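Long-range contacts in CELL division inhibitor (Pyrococcus furiosus, PDB 1G3Q), which binds ADP and magnesium as a MinD-type cell-division ATPase and probably hydrolyses ATP: residues I7-G12 and T149-V154; D38-M43 and D118-L123; R99-V104 and M128-S133; L139-E144 and L166-N171. One frame throughout, in Å; residues are numbered along the deposited sequence.

Contact 1: I7-G12 and T149-V154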
loop_
_atom_site.group_PDB
_atom_site.type_symbol
_atom_site.label_atom_id
_atom_site.label_comp_id
_atom_site.label_asym_id
_atom_site.label_seq_id
_atom_site.Cartn_x
_atom_site.Cartn_y
_atom_site.Cartn_z
ATOM N N ILE A 7 -2.352 1.267 3.401
ATOM C CA ILE A 7 -1.051 0.632 3.607
ATOM C C ILE A 7 -0.206 1.753 4.194
ATOM O O ILE A 7 0.158 2.690 3.491
ATOM C CB ILE A 7 -0.445 0.161 2.268
ATOM C CG1 ILE A 7 -1.473 -0.679 1.501
ATOM C CG2 ILE A 7 0.819 -0.651 2.519
ATOM C CD1 ILE A 7 -1.999 -1.882 2.269
ATOM N N VAL A 8 0.114 1.644 5.480
ATOM C CA VAL A 8 0.830 2.714 6.172
ATOM C C VAL A 8 2.122 2.345 6.884
ATOM O O VAL A 8 2.477 1.174 7.002
ATOM C CB VAL A 8 -0.104 3.355 7.219
ATOM C CG1 VAL A 8 -1.446 3.688 6.578
ATOM C CG2 VAL A 8 -0.313 2.389 8.388
ATOM N N SER A 9 2.811 3.372 7.371
ATOM C CA SER A 9 4.061 3.186 8.096
ATOM C C SER A 9 4.470 4.439 8.855
ATOM O O SER A 9 3.991 5.543 8.573
ATOM C CB SER A 9 5.186 2.799 7.139
ATOM O OG SER A 9 6.382 2.561 7.859
ATOM N N GLY A 10 5.364 4.258 9.821
ATOM C CA GLY A 10 5.851 5.379 10.597
ATOM C C GLY A 10 7.003 6.036 9.866
ATOM O O GLY A 10 7.304 7.208 10.084
ATOM N N LYS A 11 7.648 5.278 8.988
ATOM C CA LYS A 11 8.775 5.793 8.219
ATOM C C LYS A 11 8.669 5.425 6.747
ATOM O O LYS A 11 7.973 4.480 6.380
ATOM C CB LYS A 11 10.094 5.243 8.766
ATOM C CG LYS A 11 10.417 5.654 10.193
ATOM C CD LYS A 11 11.786 5.118 10.598
ATOM C CE LYS A 11 12.189 5.589 11.983
ATOM N NZ LYS A 11 13.525 5.046 12.359
ATOM N N GLY A 12 9.369 6.181 5.907
ATOM C CA GLY A 12 9.358 5.903 4.485
ATOM C C GLY A 12 10.431 4.880 4.171
ATOM O O GLY A 12 11.318 4.641 4.992
ATOM N N THR A 149 8.149 1.314 16.843
ATOM C CA THR A 149 7.471 2.256 17.727
ATOM C C THR A 149 6.798 3.386 16.951
ATOM O O THR A 149 5.688 3.796 17.283
ATOM C CB THR A 149 8.446 2.855 18.775
ATOM O OG1 THR A 149 9.545 3.493 18.114
ATOM C CG2 THR A 149 8.983 1.762 19.681
ATOM N N ASP A 150 7.463 3.888 15.916
ATOM C CA ASP A 150 6.885 4.959 15.112
ATOM C C ASP A 150 5.626 4.471 14.402
ATOM O O ASP A 150 4.597 5.147 14.410
ATOM C CB ASP A 150 7.903 5.464 14.083
ATOM C CG ASP A 150 8.926 6.405 14.693
ATOM O OD1 ASP A 150 8.972 6.501 15.937
ATOM O OD2 ASP A 150 9.683 7.043 13.931
ATOM N N THR A 151 5.710 3.291 13.793
ATOM C CA THR A 151 4.571 2.722 13.079
ATOM C C THR A 151 3.441 2.420 14.059
ATOM O O THR A 151 2.263 2.577 13.740
ATOM C CB THR A 151 4.969 1.430 12.341
ATOM O OG1 THR A 151 6.040 1.716 11.429
ATOM C CG2 THR A 151 3.786 0.875 11.563
ATOM N N MET A 152 3.812 1.992 15.260
ATOM C CA MET A 152 2.834 1.690 16.296
ATOM C C MET A 152 2.014 2.945 16.566
ATOM O O MET A 152 0.787 2.897 16.639
ATOM C CB MET A 152 3.547 1.265 17.575
ATOM C CG MET A 152 2.624 0.905 18.720
ATOM S SD MET A 152 3.547 0.801 20.263
ATOM C CE MET A 152 4.905 -0.283 19.757
ATOM N N LYS A 153 2.709 4.071 16.710
ATOM C CA LYS A 153 2.057 5.348 16.969
ATOM C C LYS A 153 1.046 5.684 15.880
ATOM O O LYS A 153 -0.044 6.182 16.166
ATOM C CB LYS A 153 3.100 6.463 17.073
ATOM C CG LYS A 153 4.004 6.351 18.294
ATOM C CD LYS A 153 4.967 7.526 18.374
ATOM C CE LYS A 153 5.835 7.449 19.619
ATOM N NZ LYS A 153 6.799 8.585 19.677
ATOM N N VAL A 154 1.410 5.418 14.629
ATOM C CA VAL A 154 0.510 5.688 13.519
ATOM C C VAL A 154 -0.732 4.819 13.678
ATOM O O VAL A 154 -1.854 5.287 13.504
ATOM C CB VAL A 154 1.182 5.379 12.160
ATOM C CG1 VAL A 154 0.180 5.564 11.032
ATOM C CG2 VAL A 154 2.381 6.296 11.956
#
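G10 and T151 bring the start of a phosphate-binding loop onto helix 145-160. The backbone N of G10 gives its hydrogen to T151 OG1 over 3.1 Å, at a moderately bent N-H...O angle of 149°. T151 can offer that oxygen because its chi1 of -58° sets OG1 next to its own backbone N. The backbones come very close, G10 CA standing 3.9 Å from T151 CA. A glycine makes this possible, for a CB on G10 would collide with the carbonyl carbon of D150 and the N of T151. V154 fills in below with both branches: CG2 rests 3.8 Å from G10 CA and lies beside the S9 carbonyl, while CG1 meets V8 CG2 at 4.2 Å as the two valines slide past each other. At the margin the extended K11 chain crosses D150 with CE 3.5 Å from OD2. K11 NZ, however, stays 4.6 Å from D150 OD2 and bonds instead to S146 OG, so any attraction here is probably long-range.

Farther out, T151 OG1 also bonds to C147 O one turn earlier in its helix, which fixes the hydroxyl's rotation. The CB of S9 is directed away from the helix; its OG bonds to V140 O and T14 OG1. M131 of helix 125-131 backs both valines. Strand 3-8 running into a glycine-rich loop with G10, G15, K16 and T17 is the Walker A motif, or P-loop; the lysine at K11 matches the signature lysine of the deviant form found in MinD and its relatives.

Contact 2: D38-M43 and D118-L123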
loop_
_atom_site.group_PDB
_atom_site.type_symbol
_atom_site.label_atom_id
_atom_site.label_comp_id
_atom_site.label_asym_id
_atom_site.label_seq_id
_atom_site.Cartn_x
_atom_site.Cartn_y
_atom_site.Cartn_z
ATOM N N ASP A 38 -2.477 5.248 -5.598
ATOM C CA ASP A 38 -1.230 5.899 -5.220
ATOM C C ASP A 38 -1.545 7.168 -4.442
ATOM O O ASP A 38 -1.712 8.241 -5.025
ATOM C CB ASP A 38 -0.391 6.263 -6.447
ATOM C CG ASP A 38 1.023 6.664 -6.071
ATOM O OD1 ASP A 38 1.249 6.988 -4.882
ATOM O OD2 ASP A 38 1.909 6.659 -6.950
ATOM N N GLY A 39 -1.635 7.039 -3.123
ATOM C CA GLY A 39 -1.923 8.191 -2.289
ATOM C C GLY A 39 -0.668 8.920 -1.835
ATOM O O GLY A 39 -0.736 9.809 -0.981
ATOM N N ASP A 40 0.483 8.540 -2.384
ATOM C CA ASP A 40 1.738 9.193 -2.023
ATOM C C ASP A 40 1.923 10.335 -3.015
ATOM O O ASP A 40 2.710 10.250 -3.961
ATOM C CB ASP A 40 2.911 8.215 -2.119
ATOM C CG ASP A 40 4.056 8.608 -1.212
ATOM O OD1 ASP A 40 4.263 9.826 -1.038
ATOM O OD2 ASP A 40 4.749 7.710 -0.680
ATOM N N LEU A 41 1.181 11.408 -2.777
ATOM C CA LEU A 41 1.175 12.571 -3.645
ATOM C C LEU A 41 2.520 13.198 -4.013
ATOM O O LEU A 41 2.697 13.637 -5.150
ATOM C CB LEU A 41 0.243 13.637 -3.056
ATOM C CG LEU A 41 -1.194 13.163 -2.772
ATOM C CD1 LEU A 41 -2.034 14.328 -2.262
ATOM C CD2 LEU A 41 -1.810 12.589 -4.039
ATOM N N THR A 42 3.466 13.243 -3.079
ATOM C CA THR A 42 4.763 13.856 -3.380
ATOM C C THR A 42 5.791 12.885 -3.942
ATOM O O THR A 42 6.851 13.307 -4.413
ATOM C CB THR A 42 5.386 14.527 -2.136
ATOM O OG1 THR A 42 5.687 13.527 -1.158
ATOM C CG2 THR A 42 4.428 15.549 -1.535
ATOM N N MET A 43 5.485 11.591 -3.897
ATOM C CA MET A 43 6.399 10.569 -4.402
ATOM C C MET A 43 5.616 9.456 -5.091
ATOM O O MET A 43 5.615 8.320 -4.634
ATOM C CB MET A 43 7.213 9.973 -3.245
ATOM C CG MET A 43 8.037 10.988 -2.466
ATOM S SD MET A 43 9.390 11.711 -3.431
ATOM C CE MET A 43 10.712 10.560 -3.040
ATOM N N ASP A 118 -1.728 3.203 -1.204
ATOM C CA ASP A 118 -0.303 3.340 -0.929
ATOM C C ASP A 118 -0.181 4.730 -0.308
ATOM O O ASP A 118 -0.391 5.735 -0.984
ATOM C CB ASP A 118 0.479 3.270 -2.243
ATOM C CG ASP A 118 1.983 3.289 -2.038
ATOM O OD1 ASP A 118 2.443 3.332 -0.873
ATOM O OD2 ASP A 118 2.705 3.257 -3.060
ATOM N N CYS A 119 0.149 4.788 0.977
ATOM C CA CYS A 119 0.252 6.071 1.665
ATOM C C CYS A 119 1.662 6.554 1.942
ATOM O O CYS A 119 2.598 5.764 2.052
ATOM C CB CYS A 119 -0.473 6.011 3.018
ATOM S SG CYS A 119 -2.198 5.503 2.972
ATOM N N PRO A 120 1.840 7.878 2.019
ATOM C CA PRO A 120 3.180 8.375 2.315
ATOM C C PRO A 120 3.289 8.097 3.815
ATOM O O PRO A 120 2.269 7.922 4.482
ATOM C CB PRO A 120 3.077 9.867 1.999
ATOM C CG PRO A 120 1.640 10.179 2.264
ATOM C CD PRO A 120 0.920 8.981 1.689
ATOM N N ALA A 121 4.500 8.039 4.348
ATOM C CA ALA A 121 4.660 7.763 5.770
ATOM C C ALA A 121 4.467 9.011 6.624
ATOM O O ALA A 121 4.440 10.129 6.115
ATOM C CB ALA A 121 6.037 7.177 6.025
ATOM N N GLY A 122 4.313 8.807 7.927
ATOM C CA GLY A 122 4.176 9.934 8.830
ATOM C C GLY A 122 2.782 10.350 9.244
ATOM O O GLY A 122 1.800 9.635 9.029
ATOM N N LEU A 123 2.708 11.538 9.837
ATOM C CA LEU A 123 1.452 12.075 10.328
ATOM C C LEU A 123 1.144 13.476 9.813
ATOM O O LEU A 123 0.242 14.138 10.325
ATOM C CB LEU A 123 1.471 12.079 11.859
ATOM C CG LEU A 123 1.656 10.709 12.518
ATOM C CD1 LEU A 123 1.986 10.894 13.988
ATOM C CD2 LEU A 123 0.392 9.870 12.342
HETATM O O HOH W 1 4.353 4.943 -0.384
#
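A single water is gripped between two carboxylates and so joins the ends of two neighbouring parallel strands; it lies 2.8 Å from D40 OD2, while its 2.5 Å approach to D118 OD1 is unusually short and doubtful in detail. Both aspartates are ligands of a magnesium site seen for this protein, though not occupied that way here; the D40 side chain is about 4 Å from the magnesium that is bound. D118, whose OD2 bonds to T17 OG1 of the P-loop, closes strand 114-118 where the Walker B aspartate of P-loop ATPases is found. Beneath, a weak, bent bond from G39 N to D118 O ties the backbones. D38 OD1 accepts from D40 N at 3.0 Å, met nearly along its C-O axis, in an Asx turn that starts the loop. D40 lays its carboxylate over CA and CB of P120, OD1 lying 3.3 Å from CB, a placement that follows from chi1 of -154°. Were D40 replaced by alanine, the water would probably lose one of its carboxylates and this face of the proline its cover. Farther along the same face, P120 CD is 3.2 Å from G39 O.

Contact 3: R99-V104 and M128-S133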
loop_
_atom_site.group_PDB
_atom_site.type_symbol
_atom_site.label_atom_id
_atom_site.label_comp_id
_atom_site.label_asym_id
_atom_site.label_seq_id
_atom_site.Cartn_x
_atom_site.Cartn_y
_atom_site.Cartn_z
ATOM N N ARG A 99 -6.916 17.030 0.966
ATOM C CA ARG A 99 -8.098 16.950 1.813
ATOM C C ARG A 99 -9.281 16.279 1.116
ATOM O O ARG A 99 -10.233 15.853 1.769
ATOM C CB ARG A 99 -8.489 18.354 2.284
ATOM C CG ARG A 99 -7.392 19.041 3.092
ATOM C CD ARG A 99 -7.670 20.528 3.250
ATOM N NE ARG A 99 -7.898 21.172 1.960
ATOM C CZ ARG A 99 -8.313 22.425 1.817
ATOM N NH1 ARG A 99 -8.533 23.174 2.891
ATOM N NH2 ARG A 99 -8.545 22.918 0.607
ATOM N N LYS A 100 -9.218 16.172 -0.209
ATOM C CA LYS A 100 -10.301 15.545 -0.963
ATOM C C LYS A 100 -10.079 14.056 -1.221
ATOM O O LYS A 100 -10.903 13.405 -1.863
ATOM C CB LYS A 100 -10.510 16.273 -2.292
ATOM C CG LYS A 100 -11.145 17.644 -2.126
ATOM C CD LYS A 100 -11.238 18.394 -3.437
ATOM C CE LYS A 100 -11.981 19.712 -3.241
ATOM N NZ LYS A 100 -11.991 20.521 -4.490
ATOM N N LEU A 101 -8.972 13.522 -0.717
ATOM C CA LEU A 101 -8.665 12.107 -0.902
ATOM C C LEU A 101 -9.754 11.187 -0.342
ATOM O O LEU A 101 -10.242 10.302 -1.045
ATOM C CB LEU A 101 -7.310 11.770 -0.269
ATOM C CG LEU A 101 -6.086 12.128 -1.119
ATOM C CD1 LEU A 101 -4.807 11.981 -0.304
ATOM C CD2 LEU A 101 -6.051 11.213 -2.344
ATOM N N PRO A 102 -10.154 11.386 0.927
ATOM C CA PRO A 102 -11.194 10.528 1.506
ATOM C C PRO A 102 -12.483 10.441 0.690
ATOM O O PRO A 102 -12.985 9.348 0.447
ATOM C CB PRO A 102 -11.409 11.141 2.884
ATOM C CG PRO A 102 -10.024 11.599 3.242
ATOM C CD PRO A 102 -9.572 12.265 1.959
ATOM N N GLU A 103 -13.017 11.582 0.261
ATOM C CA GLU A 103 -14.251 11.570 -0.517
ATOM C C GLU A 103 -14.053 10.929 -1.889
ATOM O O GLU A 103 -14.914 10.187 -2.364
ATOM C CB GLU A 103 -14.810 12.992 -0.671
ATOM C CG GLU A 103 -13.923 13.970 -1.430
ATOM C CD GLU A 103 -14.415 15.410 -1.322
ATOM O OE1 GLU A 103 -14.529 15.922 -0.185
ATOM O OE2 GLU A 103 -14.685 16.031 -2.371
ATOM N N VAL A 104 -12.915 11.198 -2.518
ATOM C CA VAL A 104 -12.638 10.630 -3.834
ATOM C C VAL A 104 -12.508 9.111 -3.788
ATOM O O VAL A 104 -13.153 8.401 -4.555
ATOM C CB VAL A 104 -11.341 11.206 -4.437
ATOM C CG1 VAL A 104 -11.008 10.479 -5.736
ATOM C CG2 VAL A 104 -11.510 12.693 -4.701
ATOM N N MET A 128 -1.878 11.902 6.509
ATOM C CA MET A 128 -3.156 11.750 7.196
ATOM C C MET A 128 -4.329 11.674 6.226
ATOM O O MET A 128 -5.231 10.854 6.399
ATOM C CB MET A 128 -3.376 12.907 8.173
ATOM C CG MET A 128 -2.443 12.912 9.372
ATOM S SD MET A 128 -2.590 11.435 10.407
ATOM C CE MET A 128 -4.317 11.476 10.825
ATOM N N SER A 129 -4.316 12.531 5.209
ATOM C CA SER A 129 -5.389 12.557 4.217
ATOM C C SER A 129 -5.522 11.218 3.498
ATOM O O SER A 129 -6.627 10.761 3.216
ATOM C CB SER A 129 -5.131 13.658 3.187
ATOM O OG SER A 129 -5.052 14.924 3.812
ATOM N N ALA A 130 -4.388 10.598 3.202
ATOM C CA ALA A 130 -4.383 9.318 2.509
ATOM C C ALA A 130 -4.834 8.201 3.443
ATOM O O ALA A 130 -5.773 7.467 3.134
ATOM C CB ALA A 130 -2.981 9.022 1.964
ATOM N N MET A 131 -4.174 8.079 4.590
ATOM C CA MET A 131 -4.515 7.034 5.549
ATOM C C MET A 131 -5.980 7.089 5.965
ATOM O O MET A 131 -6.640 6.052 6.064
ATOM C CB MET A 131 -3.630 7.137 6.795
ATOM C CG MET A 131 -2.145 6.975 6.515
ATOM S SD MET A 131 -1.166 6.901 8.024
ATOM C CE MET A 131 -1.237 8.633 8.542
ATOM N N LEU A 132 -6.487 8.296 6.202
ATOM C CA LEU A 132 -7.872 8.465 6.623
ATOM C C LEU A 132 -8.888 8.215 5.517
ATOM O O LEU A 132 -10.098 8.340 5.739
ATOM C CB LEU A 132 -8.084 9.859 7.218
ATOM C CG LEU A 132 -7.389 10.093 8.565
ATOM C CD1 LEU A 132 -7.631 11.524 9.029
ATOM C CD2 LEU A 132 -7.920 9.107 9.590
ATOM N N SER A 133 -8.402 7.870 4.327
ATOM C CA SER A 133 -9.287 7.573 3.206
ATOM C C SER A 133 -9.697 6.105 3.278
ATOM O O SER A 133 -10.607 5.670 2.570
ATOM C CB SER A 133 -8.587 7.840 1.866
ATOM O OG SER A 133 -8.386 9.226 1.648
#
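S133, with OG turned beside its own backbone N (chi1 -70°), brings its hydroxyl oxygen against P102, and L101, with CG in the same relation to its N (chi1 -81°), leans its chain toward S129 and A130. The serine oxygen sits 2.9 Å from P102 N, yet a proline nitrogen carries no hydrogen, so this is close packing and not a bond. The hydroxyl's proton goes instead to S129 O, 2.8 Å from OG, in the carbonyl plane. The same OG lies 3.3 Å from P102 CD and 3.4 Å from L101 CB, while P102 CG rests 3.5 Å from S129 O. L101 CD1 packs on S129 CB at 3.9 Å and on A130 CB at 4.2 Å; L59 and L63 of helix 59-63 enclose the leucine further.

The contact thus sets the first turn of helix 101-106 against the last turn of helix 125-131. With an alanine in place of S133, S129 O is likely to lose its hydroxyl partner and a small gap to open beside the proline ring. At this helix end S133 N bonds to A130 O, three residues back, and the side chain serves the carbonyl of S129. S129 OG is taken up by L125 O. Polar groups are satisfied within their own segment, at and just past the helix end, which lets carbon surfaces from helix 101-106 press directly against them.

Contact 4: L139-E144 and L166-N171. With ADP (adenosine-5'-diphosphate), chain C.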
loop_
_atom_site.group_PDB
_atom_site.type_symbol
_atom_site.label_atom_id
_atom_site.label_comp_id
_atom_site.label_asym_id
_atom_site.label_seq_id
_atom_site.Cartn_x
_atom_site.Cartn_y
_atom_site.Cartn_z
ATOM N N LEU A 139 -0.403 -2.087 8.819
ATOM C CA LEU A 139 0.844 -1.447 9.201
ATOM C C LEU A 139 2.042 -2.127 8.555
ATOM O O LEU A 139 2.152 -3.353 8.563
ATOM C CB LEU A 139 1.006 -1.468 10.727
ATOM C CG LEU A 139 -0.211 -1.079 11.575
ATOM C CD1 LEU A 139 0.198 -1.042 13.047
ATOM C CD2 LEU A 139 -0.749 0.273 11.147
ATOM N N VAL A 140 2.933 -1.323 7.984
ATOM C CA VAL A 140 4.138 -1.847 7.356
ATOM C C VAL A 140 5.330 -1.297 8.125
ATOM O O VAL A 140 5.446 -0.088 8.320
ATOM C CB VAL A 140 4.247 -1.413 5.877
ATOM C CG1 VAL A 140 5.541 -1.933 5.283
ATOM C CG2 VAL A 140 3.056 -1.943 5.091
ATOM N N THR A 141 6.211 -2.187 8.564
ATOM C CA THR A 141 7.375 -1.775 9.333
ATOM C C THR A 141 8.577 -2.669 9.075
ATOM O O THR A 141 8.448 -3.759 8.520
ATOM C CB THR A 141 7.072 -1.822 10.843
ATOM O OG1 THR A 141 8.207 -1.347 11.580
ATOM C CG2 THR A 141 6.768 -3.253 11.271
ATOM N N ASN A 142 9.749 -2.191 9.476
ATOM C CA ASN A 142 10.975 -2.959 9.333
ATOM C C ASN A 142 11.358 -3.419 10.739
ATOM O O ASN A 142 10.787 -2.945 11.720
ATOM C CB ASN A 142 12.081 -2.102 8.717
ATOM C CG ASN A 142 11.734 -1.633 7.315
ATOM O OD1 ASN A 142 11.076 -2.348 6.554
ATOM N ND2 ASN A 142 12.187 -0.435 6.961
ATOM N N PRO A 143 12.315 -4.354 10.853
ATOM C CA PRO A 143 12.760 -4.878 12.152
ATOM C C PRO A 143 13.537 -3.917 13.060
ATOM O O PRO A 143 14.315 -4.363 13.903
ATOM C CB PRO A 143 13.604 -6.095 11.763
ATOM C CG PRO A 143 13.044 -6.501 10.428
ATOM C CD PRO A 143 12.863 -5.168 9.756
ATOM N N GLU A 144 13.336 -2.612 12.895
ATOM C CA GLU A 144 14.023 -1.622 13.727
ATOM C C GLU A 144 13.078 -1.136 14.818
ATOM O O GLU A 144 11.942 -0.765 14.535
ATOM C CB GLU A 144 14.470 -0.421 12.892
ATOM C CG GLU A 144 15.590 -0.699 11.905
ATOM C CD GLU A 144 15.972 0.540 11.111
ATOM O OE1 GLU A 144 15.100 1.080 10.395
ATOM O OE2 GLU A 144 17.141 0.980 11.207
ATOM N N LEU A 166 -5.939 -4.068 10.953
ATOM C CA LEU A 166 -5.825 -5.479 10.602
ATOM C C LEU A 166 -4.636 -6.157 11.261
ATOM O O LEU A 166 -4.713 -7.321 11.660
ATOM C CB LEU A 166 -5.700 -5.625 9.085
ATOM C CG LEU A 166 -6.849 -5.089 8.233
ATOM C CD1 LEU A 166 -6.499 -5.230 6.757
ATOM C CD2 LEU A 166 -8.120 -5.855 8.554
ATOM N N GLY A 167 -3.536 -5.422 11.366
ATOM C CA GLY A 167 -2.326 -5.965 11.955
ATOM C C GLY A 167 -1.136 -5.353 11.245
ATOM O O GLY A 167 -1.265 -4.290 10.636
ATOM N N PHE A 168 0.018 -6.010 11.303
ATOM C CA PHE A 168 1.196 -5.465 10.648
ATOM C C PHE A 168 2.007 -6.481 9.855
ATOM O O PHE A 168 1.869 -7.694 10.031
ATOM C CB PHE A 168 2.098 -4.770 11.680
ATOM C CG PHE A 168 2.926 -5.714 12.517
ATOM C CD1 PHE A 168 4.286 -5.876 12.265
ATOM C CD2 PHE A 168 2.354 -6.418 13.575
ATOM C CE1 PHE A 168 5.068 -6.721 13.053
ATOM C CE2 PHE A 168 3.127 -7.268 14.371
ATOM C CZ PHE A 168 4.486 -7.419 14.109
ATOM N N VAL A 169 2.844 -5.957 8.967
ATOM C CA VAL A 169 3.717 -6.768 8.134
ATOM C C VAL A 169 5.145 -6.422 8.524
ATOM O O VAL A 169 5.510 -5.247 8.586
ATOM C CB VAL A 169 3.530 -6.444 6.631
ATOM C CG1 VAL A 169 4.550 -7.216 5.798
ATOM C CG2 VAL A 169 2.112 -6.791 6.192
ATOM N N LEU A 170 5.948 -7.442 8.806
ATOM C CA LEU A 170 7.342 -7.224 9.166
ATOM C C LEU A 170 8.123 -7.419 7.877
ATOM O O LEU A 170 8.436 -8.544 7.493
ATOM C CB LEU A 170 7.797 -8.240 10.216
ATOM C CG LEU A 170 9.225 -8.083 10.748
ATOM C CD1 LEU A 170 9.372 -6.733 11.442
ATOM C CD2 LEU A 170 9.528 -9.215 11.721
ATOM N N ASN A 171 8.429 -6.316 7.207
ATOM C CA ASN A 171 9.139 -6.376 5.939
ATOM C C ASN A 171 10.654 -6.237 6.054
ATOM O O ASN A 171 11.177 -5.700 7.034
ATOM C CB ASN A 171 8.577 -5.307 4.995
ATOM C CG ASN A 171 9.152 -5.402 3.596
ATOM O OD1 ASN A 171 9.322 -6.496 3.058
ATOM N ND2 ASN A 171 9.441 -4.253 2.993
HETATM P PB ADP C . 8.155 2.916 0.617
HETATM O O1B ADP C . 8.843 4.191 0.616
HETATM O O2B ADP C . 7.814 2.533 1.996
HETATM O O3B ADP C . 6.816 2.797 -0.351
HETATM P PA ADP C . 9.193 0.971 -1.158
HETATM O O1A ADP C . 9.354 1.710 -2.362
HETATM O O2A ADP C . 8.082 0.056 -1.185
HETATM O O3A ADP C . 9.127 1.832 0.090
HETATM O "O5'" ADP C . 10.453 0.168 -0.993
HETATM C "C5'" ADP C . 11.804 0.768 -0.928
HETATM C "C4'" ADP C . 12.800 -0.022 -1.698
HETATM O "O4'" ADP C . 13.156 -1.255 -1.008
HETATM C "C3'" ADP C . 12.342 -0.475 -3.048
HETATM O "O3'" ADP C . 13.357 -0.244 -4.022
HETATM C "C2'" ADP C . 12.067 -1.944 -2.945
HETATM O "O2'" ADP C . 12.307 -2.708 -4.125
HETATM C "C1'" ADP C . 12.930 -2.416 -1.853
HETATM N N9 ADP C . 12.289 -3.420 -0.959
HETATM C C8 ADP C . 11.109 -3.397 -0.200
HETATM N N7 ADP C . 10.852 -4.478 0.478
HETATM C C5 ADP C . 11.915 -5.298 0.173
HETATM C C6 ADP C . 12.250 -6.622 0.576
HETATM N N6 ADP C . 11.448 -7.286 1.409
HETATM N N1 ADP C . 13.425 -7.190 0.076
HETATM C C2 ADP C . 14.230 -6.488 -0.779
HETATM N N3 ADP C . 13.986 -5.227 -1.212
HETATM C C4 ADP C . 12.813 -4.682 -0.704
#
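Strands 139-141 and 166-171 run parallel, 4.6 Å apart at closest approach and 21° apart in direction, L139 pairing with F168, V140 with V169 and T141 with L170. Four backbone bonds join them, from L139 N to G167 O, V169 N to L139 O, T141 N to V169 O and N171 N to T141 O. They are the two strands of a beta-alpha-beta unit whose crossover runs through helix 145-160. On the face bearing L139 and F168 their CB atoms meet at 3.6 Å, and T141 CG2 reaches F168 CD1 obliquely at 3.7 Å. Past the strand end P143 lies across L170, CG 3.8 Å from CD1, while its CD sits 3.2 Å from N171 O.

N171 carries its CG anti to the backbone N (chi1 -173°), which swings the amide out to the adenine of ADP. OD1 accepts from N6 at 2.8 Å, and ND2 donates to N7 at 2.9 Å with an angle of 167°. ND2 bonds to T14 O as well, which helps hold the amide in one orientation. A donor and an acceptor side by side thus match the N6-N7 edge of adenine and are probably less suited to guanine, whose O6 would bring an acceptor against OD1.

How the contacts relate
Contacts 1 and 4, with centres 8 Å apart, share one sheet: V8 O lies 2.7 Å from V140 N, and helix 145-160, part of contact 1, is the crossover between the strands of contact 4. Contact 2 joins the sheet on the other flank of strand 3-8, where I7 O is 3.3 Å from C119 N; A121 CB also packs 3.2 Å from K11 C. These three line part of the nucleotide site: adenine at contact 4, the P-loop at contact 1, magnesium near contact 2, the last two centres 12 Å apart. Contact 3 lies behind, the side chain of A130 being about 12 Å from ADP, and meets contact 2 through C119 SG, 3.7 Å from A130 CB.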